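Local coordinates for prolyl oligopeptidase (Galerina marginata, PDB 5N4B), which cleaves peptide bonds after prolyl residues and macrocyclises the trimmed peptide in the biosynthesis of amanitin toxins, at residues T654-N659 with L688-D693; G603-L608 with P667-K672. The protein carries 1 engineered substitution. All coordinates share one frame; numbering follows the deposited sequence.

Contact 1: T654-N659 with L688-D693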
loop_
_atom_site.group_PDB
_atom_site.type_symbol
_atom_site.label_atom_id
_atom_site.label_comp_id
_atom_site.label_asym_id
_atom_site.label_seq_id
_atom_site.Cartn_x
_atom_site.Cartn_y
_atom_site.Cartn_z
ATOM N N THR A 654 1.791 -24.793 -4.242
ATOM C CA THR A 654 1.306 -23.460 -4.496
ATOM C C THR A 654 -0.065 -23.322 -3.858
ATOM O O THR A 654 -0.951 -24.163 -4.071
ATOM C CB THR A 654 1.229 -23.197 -6.003
ATOM O OG1 THR A 654 2.546 -23.219 -6.578
ATOM C CG2 THR A 654 0.661 -21.832 -6.291
ATOM N N LEU A 655 -0.242 -22.247 -3.086
ATOM C CA LEU A 655 -1.510 -21.886 -2.459
ATOM C C LEU A 655 -1.798 -20.465 -2.896
ATOM O O LEU A 655 -1.141 -19.514 -2.457
ATOM C CB LEU A 655 -1.471 -21.968 -0.957
ATOM C CG LEU A 655 -2.774 -21.521 -0.271
ATOM C CD1 LEU A 655 -3.917 -22.468 -0.614
ATOM C CD2 LEU A 655 -2.616 -21.475 1.219
ATOM N N ILE A 656 -2.700 -20.301 -3.842
ATOM C CA ILE A 656 -3.099 -18.981 -4.346
ATOM C C ILE A 656 -4.232 -18.485 -3.468
ATOM O O ILE A 656 -5.081 -19.284 -3.043
ATOM C CB ILE A 656 -3.533 -19.107 -5.822
ATOM C CG1 ILE A 656 -2.427 -19.780 -6.651
ATOM C CG2 ILE A 656 -3.937 -17.770 -6.372
ATOM C CD1 ILE A 656 -2.577 -19.691 -8.130
ATOM N N THR A 657 -4.258 -17.221 -3.165
ATOM C CA THR A 657 -5.343 -16.674 -2.343
ATOM C C THR A 657 -5.905 -15.437 -3.021
ATOM O O THR A 657 -5.152 -14.606 -3.533
ATOM C CB THR A 657 -4.942 -16.408 -0.865
ATOM O OG1 THR A 657 -4.056 -15.298 -0.795
ATOM C CG2 THR A 657 -4.203 -17.624 -0.268
ATOM N N VAL A 658 -7.234 -15.332 -3.040
ATOM C CA VAL A 658 -7.910 -14.166 -3.568
ATOM C C VAL A 658 -9.114 -13.824 -2.712
ATOM O O VAL A 658 -9.647 -14.656 -1.985
ATOM C CB VAL A 658 -8.343 -14.288 -5.054
ATOM C CG1 VAL A 658 -7.145 -14.530 -5.973
ATOM C CG2 VAL A 658 -9.418 -15.357 -5.200
ATOM N N ASN A 659 -9.582 -12.578 -2.874
ATOM C CA ASN A 659 -10.825 -12.069 -2.297
ATOM C C ASN A 659 -11.792 -11.823 -3.438
ATOM O O ASN A 659 -11.447 -11.157 -4.411
ATOM C CB ASN A 659 -10.511 -10.777 -1.517
ATOM C CG ASN A 659 -9.573 -11.031 -0.306
ATOM O OD1 ASN A 659 -9.768 -12.005 0.435
ATOM N ND2 ASN A 659 -8.563 -10.175 -0.105
ATOM N N LEU A 688 -1.519 -27.845 -5.995
ATOM C CA LEU A 688 -1.731 -26.560 -6.664
ATOM C C LEU A 688 -3.155 -26.151 -6.309
ATOM O O LEU A 688 -4.119 -26.662 -6.888
ATOM C CB LEU A 688 -1.504 -26.667 -8.166
ATOM C CG LEU A 688 -0.132 -27.293 -8.501
ATOM C CD1 LEU A 688 -0.002 -27.546 -9.993
ATOM C CD2 LEU A 688 1.033 -26.448 -8.090
ATOM N N LEU A 689 -3.316 -25.248 -5.357
ATOM C CA LEU A 689 -4.583 -24.980 -4.691
ATOM C C LEU A 689 -4.918 -23.491 -4.704
ATOM O O LEU A 689 -4.027 -22.636 -4.874
ATOM C CB LEU A 689 -4.530 -25.378 -3.226
ATOM C CG LEU A 689 -4.124 -26.816 -2.982
ATOM C CD1 LEU A 689 -3.931 -27.024 -1.489
ATOM C CD2 LEU A 689 -5.128 -27.762 -3.568
ATOM N N ILE A 690 -6.201 -23.156 -4.541
ATOM C CA ILE A 690 -6.636 -21.763 -4.426
ATOM C C ILE A 690 -7.690 -21.637 -3.340
ATOM O O ILE A 690 -8.626 -22.451 -3.253
ATOM C CB ILE A 690 -7.119 -21.165 -5.770
ATOM C CG1 ILE A 690 -7.457 -19.683 -5.599
ATOM C CG2 ILE A 690 -8.328 -21.948 -6.322
ATOM C CD1 ILE A 690 -7.639 -18.999 -6.954
ATOM N N LYS A 691 -7.521 -20.602 -2.504
ATOM C CA LYS A 691 -8.496 -20.168 -1.509
ATOM C C LYS A 691 -9.189 -18.923 -2.028
ATOM O O LYS A 691 -8.544 -18.033 -2.589
ATOM C CB LYS A 691 -7.790 -19.793 -0.208
ATOM C CG LYS A 691 -7.427 -20.921 0.634
ATOM C CD LYS A 691 -6.716 -20.419 1.915
ATOM C CE LYS A 691 -7.588 -19.527 2.776
ATOM N NZ LYS A 691 -6.976 -19.124 4.088
ATOM N N ILE A 692 -10.496 -18.826 -1.792
ATOM C CA ILE A 692 -11.332 -17.772 -2.348
ATOM C C ILE A 692 -12.208 -17.261 -1.216
ATOM O O ILE A 692 -13.185 -17.925 -0.835
ATOM C CB ILE A 692 -12.184 -18.255 -3.526
ATOM C CG1 ILE A 692 -11.265 -18.865 -4.604
ATOM C CG2 ILE A 692 -12.974 -17.063 -4.062
ATOM C CD1 ILE A 692 -11.870 -19.836 -5.569
ATOM N N ASP A 693 -11.893 -16.091 -0.689
ATOM C CA ASP A 693 -12.718 -15.512 0.369
ATOM C C ASP A 693 -13.946 -14.878 -0.269
ATOM O O ASP A 693 -13.804 -13.953 -1.066
ATOM C CB ASP A 693 -11.903 -14.496 1.161
ATOM C CG ASP A 693 -12.653 -13.940 2.394
ATOM O OD1 ASP A 693 -13.901 -13.969 2.423
ATOM O OD2 ASP A 693 -11.996 -13.462 3.347
#
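The amide of Asn-659 and the carboxylate of Asp-693 stand nearly upright to one another, their planes 74° apart, with Asn-659 OD1 turned to the flank of its neighbour, 3.4 Å from Asp-693 CB. Lys-703 NZ joins the two groups, hydrogen-bonded to Asn-659 OD1 and in a salt bridge with Asp-693 OD2. These residues end two adjacent parallel strands of the α/β-hydrolase sheet, 654-659 and the outermost strand 688-693, which form a β-α-β unit with helix 668-680 between them. Five backbone bonds join the strands in an unbroken parallel pattern: Ile-656 is gripped at both ends, its N donating almost straight to Leu-689 O at 2.9 Å and its O accepting from Lys-691 N at 2.8 Å. Carbon also meets that carbonyl, as Ile-690 CA approaches Ile-656 O to 3.2 Å. On the face that packs on helix 668-680, with helix 46-64 also reaching Ile-690 and Ile-692, Ile-656, Val-658, Ile-690 and Ile-692 form an apolar layer. With CG1 of Ile-690 anti to the backbone N (chi1 -176°), CD1 swings across to Ile-656 CG2, 3.9 Å away. Val-658 and Ile-692 run alongside each other, meeting through CG2 and CG1. The other face turns polar towards the C-terminal ends of the strands, close to the catalytic Asp-662. There the side chain of Lys-691 contributes its aliphatic stem and bends at chi3, carrying NZ away to Asp-711 and Asp-714 of helix 705-722. Lys-691 CG packs 4.0 Å from Leu-655 CD1.

Contact 2: G603-L608 with P667-K672; sequences GGVADL and PMHSFK
The first torsions of His-669 and Asp-607 differ: the His-669 ring lies beside its own backbone N (chi1 -79°), against the loop, whereas in Asp-607 CG lies anti to the backbone N (chi1 -179°), carrying the carboxylate on towards Lys-672. The contact belongs to the α/β-hydrolase domain, where the loop after strand 598-602 crosses the first turn of helix 668-680 close to the charge-relay residue Asp-662 and to Ala-578, the engineered replacement at the position of the catalytic serine. Asp-607 N donates to His-669 ND1 at 3.0 Å, nearly straight (165°) and in the ring plane, which is consistent with an ND1 that carries no proton. The imidazole is sandwiched: Met-668 CE sits over its centre, 3.6 Å above the plane, and on the opposite face Val-605 CA makes a CH-pi contact, 4.1 Å from the His-669 centroid. These neighbours and the edge bond together restrain rotation of the ring. Beside it, Gly-604 O closes to 3.2 Å from His-669 CB. One helical turn further on, the extended chain of Lys-672 reaches the loop, and NZ meets Asp-607 OD2 in a salt bridge of 2.9 Å, nearly along the C-O axis. Asp-36 and Glu-42 also pair with this ammonium group, so three carboxylates surround one buried charge and would probably stabilise its protonated form. At the other end of the contact the hydroxyl of Ser-670 does not touch the glycine backbone directly, and two waters bridge the gap. The first donates to Gly-604 O at 2.8 Å and bonds to Ser-670 OG; the second accepts from Gly-604 N and lies 2.7 Å from Ser-670 OG.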
loop_
_atom_site.group_PDB
_atom_site.type_symbol
_atom_site.label_atom_id
_atom_site.label_comp_id
_atom_site.label_asym_id
_atom_site.label_seq_id
_atom_site.Cartn_x
_atom_site.Cartn_y
_atom_site.Cartn_z
ATOM N N GLY A 603 -3.882 -12.290 -4.529
ATOM C CA GLY A 603 -4.515 -11.272 -5.360
ATOM C C GLY A 603 -3.687 -10.785 -6.525
ATOM O O GLY A 603 -3.652 -9.573 -6.805
ATOM N N GLY A 604 -3.025 -11.704 -7.219
ATOM C CA GLY A 604 -2.044 -11.343 -8.217
ATOM C C GLY A 604 -2.590 -11.141 -9.613
ATOM O O GLY A 604 -3.598 -11.735 -10.034
ATOM N N VAL A 605 -1.911 -10.283 -10.367
ATOM C CA VAL A 605 -2.141 -10.188 -11.813
ATOM C C VAL A 605 -1.499 -11.422 -12.446
ATOM O O VAL A 605 -0.457 -11.895 -11.985
ATOM C CB VAL A 605 -1.517 -8.898 -12.364
ATOM C CG1 VAL A 605 -1.567 -8.843 -13.844
ATOM C CG2 VAL A 605 -2.181 -7.681 -11.728
ATOM N N ALA A 606 -2.118 -11.976 -13.488
ATOM C CA ALA A 606 -1.554 -13.150 -14.164
ATOM C C ALA A 606 -1.875 -13.224 -15.645
ATOM O O ALA A 606 -1.115 -13.869 -16.401
ATOM C CB ALA A 606 -2.008 -14.444 -13.492
ATOM N N ASP A 607 -2.967 -12.602 -16.084
ATOM C CA ASP A 607 -3.312 -12.536 -17.506
ATOM C C ASP A 607 -2.808 -11.174 -17.975
ATOM O O ASP A 607 -3.494 -10.158 -17.866
ATOM C CB ASP A 607 -4.795 -12.736 -17.728
ATOM C CG ASP A 607 -5.153 -12.702 -19.194
ATOM O OD1 ASP A 607 -4.355 -12.197 -20.015
ATOM O OD2 ASP A 607 -6.272 -13.162 -19.536
ATOM N N LEU A 608 -1.568 -11.135 -18.461
ATOM C CA LEU A 608 -0.984 -9.868 -18.890
ATOM C C LEU A 608 -1.406 -9.476 -20.308
ATOM O O LEU A 608 -1.006 -8.403 -20.781
ATOM C CB LEU A 608 0.536 -9.892 -18.814
ATOM C CG LEU A 608 1.208 -9.714 -17.495
ATOM C CD1 LEU A 608 2.715 -9.638 -17.720
ATOM C CD2 LEU A 608 0.757 -8.456 -16.778
ATOM N N PRO A 667 -10.240 -11.207 -9.563
ATOM C CA PRO A 667 -9.755 -12.557 -9.260
ATOM C C PRO A 667 -9.677 -13.483 -10.457
ATOM O O PRO A 667 -9.031 -14.535 -10.345
ATOM C CB PRO A 667 -10.743 -13.059 -8.207
ATOM C CG PRO A 667 -11.956 -12.211 -8.423
ATOM C CD PRO A 667 -11.466 -10.898 -8.854
ATOM N N MET A 668 -10.265 -13.129 -11.607
ATOM C CA MET A 668 -10.120 -13.961 -12.800
ATOM C C MET A 668 -8.669 -14.213 -13.147
ATOM O O MET A 668 -8.366 -15.253 -13.698
ATOM C CB MET A 668 -10.858 -13.334 -13.984
ATOM C CG MET A 668 -10.213 -12.133 -14.593
ATOM S SD MET A 668 -9.038 -12.585 -15.891
ATOM C CE MET A 668 -8.263 -11.019 -16.252
ATOM N N HIS A 669 -7.758 -13.305 -12.791
ATOM C CA HIS A 669 -6.346 -13.506 -13.058
ATOM C C HIS A 669 -5.879 -14.813 -12.413
ATOM O O HIS A 669 -5.319 -15.698 -13.068
ATOM C CB HIS A 669 -5.570 -12.330 -12.471
ATOM C CG HIS A 669 -5.604 -11.104 -13.300
ATOM N ND1 HIS A 669 -4.871 -10.961 -14.466
ATOM C CD2 HIS A 669 -6.285 -9.947 -13.132
ATOM C CE1 HIS A 669 -5.102 -9.769 -14.973
ATOM N NE2 HIS A 669 -5.959 -9.131 -14.186
ATOM N N SER A 670 -6.044 -14.905 -11.096
ATOM C CA SER A 670 -5.702 -16.105 -10.367
ATOM C C SER A 670 -6.524 -17.315 -10.808
ATOM O O SER A 670 -6.014 -18.439 -10.836
ATOM C CB SER A 670 -5.959 -15.907 -8.889
ATOM O OG SER A 670 -4.986 -15.058 -8.326
ATOM N N PHE A 671 -7.816 -17.125 -11.100
ATOM C CA PHE A 671 -8.641 -18.261 -11.541
ATOM C C PHE A 671 -8.094 -18.876 -12.838
ATOM O O PHE A 671 -7.974 -20.110 -12.957
ATOM C CB PHE A 671 -10.096 -17.845 -11.756
ATOM C CG PHE A 671 -10.831 -17.404 -10.556
ATOM C CD1 PHE A 671 -10.330 -17.567 -9.268
ATOM C CD2 PHE A 671 -12.083 -16.784 -10.715
ATOM C CE1 PHE A 671 -11.084 -17.123 -8.166
ATOM C CE2 PHE A 671 -12.805 -16.358 -9.634
ATOM C CZ PHE A 671 -12.298 -16.522 -8.359
ATOM N N LYS A 672 -7.766 -18.038 -13.813
ATOM C CA LYS A 672 -7.211 -18.570 -15.044
ATOM C C LYS A 672 -5.877 -19.242 -14.784
ATOM O O LYS A 672 -5.575 -20.290 -15.356
ATOM C CB LYS A 672 -7.048 -17.480 -16.088
ATOM C CG LYS A 672 -8.341 -16.959 -16.675
ATOM C CD LYS A 672 -8.017 -16.034 -17.856
ATOM C CE LYS A 672 -9.244 -15.391 -18.338
ATOM N NZ LYS A 672 -8.879 -14.479 -19.417
HETATM O O HOH W 1 -5.954 -12.630 -8.917
HETATM O O HOH W 2 -2.835 -14.508 -6.769
#

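Contact 1 contains strand 653-659 and contact 2 the start of helix 668-680, consecutive elements of the same β-α-β unit of the α/β-hydrolase domain. Contact 2 is buried throughout; contact 1 has a buried apolar face but a partly exposed polar end, and closes the edge of the central sheet with regular backbone bonds and branched aliphatic side chains. Contact 2, on the face of the sheet that carries helix 668-680, depends on an imidazole edge, a salt bridge and bound waters, and its loop is irregular. They touch directly: Thr-657 O probably bonds to Gly-603 N at 2.8 Å, Ser-670 also packs against Ile-656 and Val-658, and Phe-671 reaches across to Ile-690 of the outermost strand.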